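Local coordinates for protein endo-beta-mannanase (Rhizomucor miehei, PDB 4QP0) that probably hydrolyses internal beta-1,4-mannosidic linkages at random in mannans, galactomannans and glucomannans, as a secreted TIM-barrel enzyme of glycoside hydrolase family 5, at residues 213-218 with 249-254; 255-260 with 273-278. All coordinates share one frame; numbering follows the deposited sequence.

Overall arrangement
Both contacts belong to the TIM barrel of this family 5 glycoside hydrolase and share strand 253-257. Contact 1 comes first along the chain: it sets residues 213-218, which carry strand 214-216, beside the run that leads into strand 253-257, in the barrel wall. Contact 2 follows without overlap and packs the other end of that strand against helix 270-284, within the beta-alpha-beta unit that goes on to strand 289-294. Their centres lie about 18 Å apart, yet they meet where Gly218 O packs 3.4 Å from His256 NE2. One strand is thus fixed to its barrel neighbour at its start and to its outer helix at its end.

Contact 1: residues 213-218 with 249-254; sequences HLVAVG and SIDFGT
The ring of Phe252 receives Ala216 over one face and Leu214 at its edge. This is the junction of two neighbouring strands in the wall of a TIM barrel, where residues 249-252 enter strand 253-257 beside strand 214-216. Ala216 CB stands 3.5 Å from the ring centroid, 20° off the ring normal, a CH-pi contact displaced toward the CE1 side, while Leu214 CB lies in the ring plane, 3.9 Å from Phe252 CE2. Phe12 adds an edge-to-face partner from elsewhere in the chain. The Phe252 ring reaches this place because CG sits between the backbone N and the carbonyl carbon (chi1 65°), which carries the ring across to residues 214-216. The second flat group, the carboxylate of Asp251, is turned toward the backbone of Val215. Its OD2 takes the Val215 N-H on the anti side, 17° out of the carboxylate plane, at 2.8 Å from Val215 N. Asp251 N in turn donates to Val215 O over 2.8 Å, so that one residue grips both polar backbone atoms of Val215. OD2 also forms a salt bridge with Lys207 of helix 192-209, which would be expected to stabilise the negative charge there and ties the strand junction to the outer helix layer. On the helix side of the junction, Val217 CG2 and Ile250 CD1 meet at 3.8 Å, their branches crossing at a slant, and Val217 also touches Ile199 of the same helix. Farther along, just past strand 214-216, a side-chain oxygen makes the link: Gly218 N donates to Thr254 OG1 at 3.0 Å, and that hydroxyl oxygen has a second, weak hydrogen bond with Asp219 OD1.

Contact 2: residues 255-260 with 273-278; sequences FHLYPE and QWIKDH
Aromatic contacts centre on Phe255, whose ring lies face to face with that of His278 and turns an edge to Trp274. The Phe255 and His278 rings form an offset stack with almost parallel planes and centroids 3.8 Å apart. The offset brings the CB of each residue over the other's ring, in two CH-pi contacts; His278 CB is 3.5 Å from the Phe255 centroid. Against Trp274 the geometry changes to offset edge-to-face, the Phe255 edge facing the five-membered ring at 75° between planes, with centroids 5.3 Å apart. The cluster extends beyond the two segments, since His278 also stacks with Phe223 and Trp274 with Trp270. All this belongs to the first half of a beta-alpha-beta unit of the TIM barrel, strand 255-257 running nearly antiparallel to helix 273-278, their axes 9.9 Å apart.

The one hydrogen bond between the segments uses the indole N-H: Trp274 NE1 donates to His256 O over 2.8 Å, nearly straight at 163°, with the oxygen close to the indole plane. Trp274 holds CG opposite its backbone N (chi1 -178°), which extends the ring from the helix toward the strand. The His256 imidazole leaves on the other side of the strand, to Glu175 and Glu292.

Aliphatic contacts come from Leu257, which splits its two methyls between neighbouring helix residues. CD1 touches Trp274 CD1 at 3.5 Å, and CD2 meets Ile275 CD1 at 4.1 Å; Trp309 of helix 299-315 also borders Leu257.

The chemistry is thus mostly apolar and aromatic, and its single polar link satisfies a buried indole N-H with a strand carbonyl and so favours one rotation of the Trp274 ring.

Contact 1: residues 213-218 with 249-254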
loop_
_atom_site.group_PDB
_atom_site.type_symbol
_atom_site.label_atom_id
_atom_site.label_comp_id
_atom_site.label_asym_id
_atom_site.label_seq_id
_atom_site.Cartn_x
_atom_site.Cartn_y
_atom_site.Cartn_z
ATOM N N HIS A 213 1.689 15.723 -2.498
ATOM C CA HIS A 213 1.165 14.370 -2.557
ATOM C C HIS A 213 0.199 14.029 -1.470
ATOM O O HIS A 213 0.200 14.634 -0.393
ATOM C CB HIS A 213 2.305 13.360 -2.547
ATOM C CG HIS A 213 3.113 13.345 -3.812
ATOM N ND1 HIS A 213 4.398 13.741 -3.852
ATOM C CD2 HIS A 213 2.773 12.965 -5.108
ATOM C CE1 HIS A 213 4.864 13.616 -5.106
ATOM N NE2 HIS A 213 3.867 13.145 -5.876
ATOM N N LEU A 214 -0.633 13.034 -1.760
ATOM C CA LEU A 214 -1.528 12.457 -0.771
ATOM C C LEU A 214 -0.759 11.510 0.134
ATOM O O LEU A 214 0.300 10.984 -0.236
ATOM C CB LEU A 214 -2.690 11.720 -1.444
ATOM C CG LEU A 214 -3.519 12.509 -2.455
ATOM C CD1 LEU A 214 -4.632 11.624 -2.985
ATOM C CD2 LEU A 214 -4.096 13.779 -1.846
ATOM N N VAL A 215 -1.297 11.301 1.327
ATOM C CA VAL A 215 -0.695 10.378 2.276
ATOM C C VAL A 215 -1.792 9.469 2.815
ATOM O O VAL A 215 -2.894 9.932 3.104
ATOM C CB VAL A 215 0.026 11.125 3.429
ATOM C CG1 VAL A 215 0.745 10.152 4.359
ATOM C CG2 VAL A 215 1.018 12.117 2.858
ATOM N N ALA A 216 -1.481 8.177 2.915
ATOM C CA ALA A 216 -2.332 7.204 3.595
ATOM C C ALA A 216 -1.472 6.300 4.474
ATOM O O ALA A 216 -0.258 6.488 4.550
ATOM C CB ALA A 216 -3.125 6.389 2.593
ATOM N N VAL A 217 -2.087 5.335 5.150
ATOM C CA VAL A 217 -1.315 4.414 5.980
ATOM C C VAL A 217 -0.878 3.199 5.183
ATOM O O VAL A 217 0.306 2.865 5.177
ATOM C CB VAL A 217 -2.076 3.986 7.253
ATOM C CG1 VAL A 217 -1.282 2.952 8.042
ATOM C CG2 VAL A 217 -2.367 5.201 8.109
ATOM N N GLY A 218 -1.835 2.555 4.509
ATOM C CA GLY A 218 -1.599 1.293 3.807
ATOM C C GLY A 218 -1.969 0.091 4.658
ATOM O O GLY A 218 -1.463 -1.010 4.432
ATOM N N SER A 249 -3.894 14.755 8.651
ATOM C CA SER A 249 -2.652 14.420 7.971
ATOM C C SER A 249 -2.768 13.216 7.021
ATOM O O SER A 249 -1.820 12.899 6.302
ATOM C CB SER A 249 -1.585 14.137 9.019
ATOM O OG SER A 249 -0.299 14.227 8.454
ATOM N N ILE A 250 -3.920 12.547 7.044
ATOM C CA ILE A 250 -4.205 11.377 6.200
ATOM C C ILE A 250 -5.270 11.756 5.170
ATOM O O ILE A 250 -6.394 12.107 5.533
ATOM C CB ILE A 250 -4.713 10.183 7.050
ATOM C CG1 ILE A 250 -3.723 9.825 8.180
ATOM C CG2 ILE A 250 -5.032 8.981 6.170
ATOM C CD1 ILE A 250 -2.521 8.998 7.762
ATOM N N ASP A 251 -4.924 11.677 3.890
ATOM C CA ASP A 251 -5.827 12.140 2.824
ATOM C C ASP A 251 -6.861 11.118 2.382
ATOM O O ASP A 251 -7.986 11.484 2.043
ATOM C CB ASP A 251 -5.032 12.614 1.611
ATOM C CG ASP A 251 -4.063 13.727 1.954
ATOM O OD1 ASP A 251 -4.507 14.775 2.484
ATOM O OD2 ASP A 251 -2.859 13.549 1.690
ATOM N N PHE A 252 -6.471 9.846 2.358
ATOM C CA PHE A 252 -7.401 8.756 2.070
ATOM C C PHE A 252 -7.159 7.544 2.975
ATOM O O PHE A 252 -6.070 7.371 3.528
ATOM C CB PHE A 252 -7.374 8.370 0.583
ATOM C CG PHE A 252 -6.065 7.794 0.116
ATOM C CD1 PHE A 252 -5.852 6.424 0.126
ATOM C CD2 PHE A 252 -5.049 8.624 -0.357
ATOM C CE1 PHE A 252 -4.646 5.893 -0.304
ATOM C CE2 PHE A 252 -3.841 8.097 -0.793
ATOM C CZ PHE A 252 -3.639 6.730 -0.765
ATOM N N GLY A 253 -8.196 6.728 3.138
ATOM C CA GLY A 253 -8.117 5.515 3.943
ATOM C C GLY A 253 -7.897 4.282 3.091
ATOM O O GLY A 253 -8.328 4.220 1.928
ATOM N N THR A 254 -7.226 3.298 3.674
ATOM C CA THR A 254 -6.939 2.062 2.973
ATOM C C THR A 254 -7.426 0.866 3.763
ATOM O O THR A 254 -7.325 0.835 4.991
ATOM C CB THR A 254 -5.432 1.895 2.741
ATOM O OG1 THR A 254 -4.734 2.314 3.921
ATOM C CG2 THR A 254 -4.976 2.745 1.575
#

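Contact 2: residues 255-260 with 273-278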
loop_
_atom_site.group_PDB
_atom_site.type_symbol
_atom_site.label_atom_id
_atom_site.label_comp_id
_atom_site.label_asym_id
_atom_site.label_seq_id
_atom_site.Cartn_x
_atom_site.Cartn_y
_atom_site.Cartn_z
ATOM N N PHE A 255 -7.959 -0.107 3.038
ATOM C CA PHE A 255 -8.272 -1.409 3.598
ATOM C C PHE A 255 -8.006 -2.570 2.624
ATOM O O PHE A 255 -7.989 -2.406 1.396
ATOM C CB PHE A 255 -9.691 -1.442 4.182
ATOM C CG PHE A 255 -10.792 -1.571 3.158
ATOM C CD1 PHE A 255 -11.444 -2.783 2.976
ATOM C CD2 PHE A 255 -11.206 -0.475 2.407
ATOM C CE1 PHE A 255 -12.478 -2.910 2.059
ATOM C CE2 PHE A 255 -12.242 -0.595 1.483
ATOM C CZ PHE A 255 -12.880 -1.812 1.316
ATOM N N HIS A 256 -7.775 -3.742 3.203
ATOM C CA HIS A 256 -7.436 -4.937 2.455
ATOM C C HIS A 256 -8.514 -5.950 2.664
ATOM O O HIS A 256 -9.283 -5.854 3.618
ATOM C CB HIS A 256 -6.095 -5.484 2.938
ATOM C CG HIS A 256 -4.941 -4.523 2.754
ATOM N ND1 HIS A 256 -3.664 -4.933 2.688
ATOM C CD2 HIS A 256 -4.916 -3.138 2.598
ATOM C CE1 HIS A 256 -2.861 -3.865 2.515
ATOM N NE2 HIS A 256 -3.629 -2.769 2.464
ATOM N N LEU A 257 -8.588 -6.925 1.764
ATOM C CA LEU A 257 -9.556 -8.011 1.877
ATOM C C LEU A 257 -8.913 -9.373 1.623
ATOM O O LEU A 257 -8.500 -9.678 0.504
ATOM C CB LEU A 257 -10.755 -7.772 0.949
ATOM C CG LEU A 257 -11.875 -8.827 0.911
ATOM C CD1 LEU A 257 -12.418 -9.114 2.307
ATOM C CD2 LEU A 257 -12.997 -8.391 -0.024
ATOM N N TYR A 258 -8.827 -10.175 2.686
ATOM C CA TYR A 258 -8.303 -11.541 2.626
ATOM C C TYR A 258 -9.120 -12.481 3.520
ATOM O O TYR A 258 -8.723 -12.760 4.666
ATOM C CB TYR A 258 -6.815 -11.571 3.014
ATOM C CG TYR A 258 -5.907 -10.922 1.990
ATOM C CD1 TYR A 258 -5.567 -11.587 0.810
ATOM C CD2 TYR A 258 -5.404 -9.638 2.193
ATOM C CE1 TYR A 258 -4.748 -10.999 -0.136
ATOM C CE2 TYR A 258 -4.580 -9.045 1.256
ATOM C CZ TYR A 258 -4.255 -9.728 0.091
ATOM O OH TYR A 258 -3.432 -9.141 -0.853
ATOM N N PRO A 259 -10.271 -12.967 3.003
ATOM C CA PRO A 259 -11.174 -13.795 3.817
ATOM C C PRO A 259 -10.585 -15.146 4.226
ATOM O O PRO A 259 -10.899 -15.635 5.312
ATOM C CB PRO A 259 -12.401 -13.989 2.918
ATOM C CG PRO A 259 -11.932 -13.702 1.538
ATOM C CD PRO A 259 -10.825 -12.700 1.662
ATOM N N GLU A 260 -9.739 -15.731 3.374
ATOM C CA GLU A 260 -9.113 -17.030 3.663
ATOM C C GLU A 260 -8.094 -16.918 4.791
ATOM O O GLU A 260 -8.095 -17.733 5.708
ATOM C CB GLU A 260 -8.464 -17.621 2.412
ATOM C CG GLU A 260 -9.446 -17.915 1.291
ATOM C CD GLU A 260 -8.750 -18.330 0.008
ATOM O OE1 GLU A 260 -8.150 -17.460 -0.665
ATOM O OE2 GLU A 260 -8.805 -19.532 -0.332
ATOM N N GLN A 273 -20.078 -7.474 3.250
ATOM C CA GLN A 273 -20.312 -6.597 4.405
ATOM C C GLN A 273 -19.072 -5.767 4.763
ATOM O O GLN A 273 -19.195 -4.623 5.184
ATOM C CB GLN A 273 -20.796 -7.398 5.622
ATOM C CG GLN A 273 -21.173 -6.542 6.821
ATOM C CD GLN A 273 -22.561 -5.944 6.688
ATOM O OE1 GLN A 273 -23.555 -6.650 6.842
ATOM N NE2 GLN A 273 -22.636 -4.640 6.427
ATOM N N TRP A 274 -17.890 -6.344 4.569
ATOM C CA TRP A 274 -16.617 -5.681 4.872
ATOM C C TRP A 274 -16.371 -4.479 3.992
ATOM O O TRP A 274 -15.927 -3.423 4.480
ATOM C CB TRP A 274 -15.493 -6.697 4.711
ATOM C CG TRP A 274 -14.089 -6.226 5.015
ATOM C CD1 TRP A 274 -13.021 -6.135 4.130
ATOM C CD2 TRP A 274 -13.536 -5.824 6.316
ATOM N NE1 TRP A 274 -11.885 -5.706 4.771
ATOM C CE2 TRP A 274 -12.123 -5.495 6.078
ATOM C CE3 TRP A 274 -14.046 -5.700 7.597
ATOM C CZ2 TRP A 274 -11.281 -5.062 7.099
ATOM C CZ3 TRP A 274 -13.184 -5.264 8.623
ATOM C CH2 TRP A 274 -11.838 -4.950 8.372
ATOM N N ILE A 275 -16.656 -4.631 2.693
ATOM C CA ILE A 275 -16.535 -3.541 1.718
ATOM C C ILE A 275 -17.545 -2.439 2.043
ATOM O O ILE A 275 -17.166 -1.282 2.240
ATOM C CB ILE A 275 -16.740 -4.037 0.256
ATOM C CG1 ILE A 275 -15.658 -5.049 -0.133
ATOM C CG2 ILE A 275 -16.746 -2.871 -0.732
ATOM C CD1 ILE A 275 -16.085 -6.028 -1.204
ATOM N N LYS A 276 -18.827 -2.807 2.095
ATOM C CA LYS A 276 -19.909 -1.883 2.450
ATOM C C LYS A 276 -19.540 -1.062 3.692
ATOM O O LYS A 276 -19.718 0.158 3.708
ATOM C CB LYS A 276 -21.217 -2.646 2.689
ATOM C CG LYS A 276 -21.871 -3.208 1.437
ATOM C CD LYS A 276 -22.900 -4.280 1.760
ATOM C CE LYS A 276 -24.314 -3.739 1.879
ATOM N NZ LYS A 276 -24.665 -3.340 3.267
ATOM N N ASP A 277 -19.025 -1.738 4.721
ATOM C CA ASP A 277 -18.606 -1.069 5.968
ATOM C C ASP A 277 -17.533 -0.003 5.755
ATOM O O ASP A 277 -17.576 1.047 6.385
ATOM C CB ASP A 277 -18.155 -2.082 7.026
ATOM C CG ASP A 277 -19.321 -2.872 7.623
ATOM O OD1 ASP A 277 -20.494 -2.457 7.440
ATOM O OD2 ASP A 277 -19.063 -3.919 8.269
ATOM N N HIS A 278 -16.581 -0.266 4.868
ATOM C CA HIS A 278 -15.577 0.740 4.528
ATOM C C HIS A 278 -16.080 1.813 3.590
ATOM O O HIS A 278 -15.670 2.969 3.710
ATOM C CB HIS A 278 -14.300 0.090 4.013
ATOM C CG HIS A 278 -13.596 -0.755 5.049
ATOM N ND1 HIS A 278 -12.595 -0.284 5.806
ATOM C CD2 HIS A 278 -13.802 -2.071 5.447
ATOM C CE1 HIS A 278 -12.178 -1.249 6.646
ATOM N NE2 HIS A 278 -12.921 -2.340 6.424
#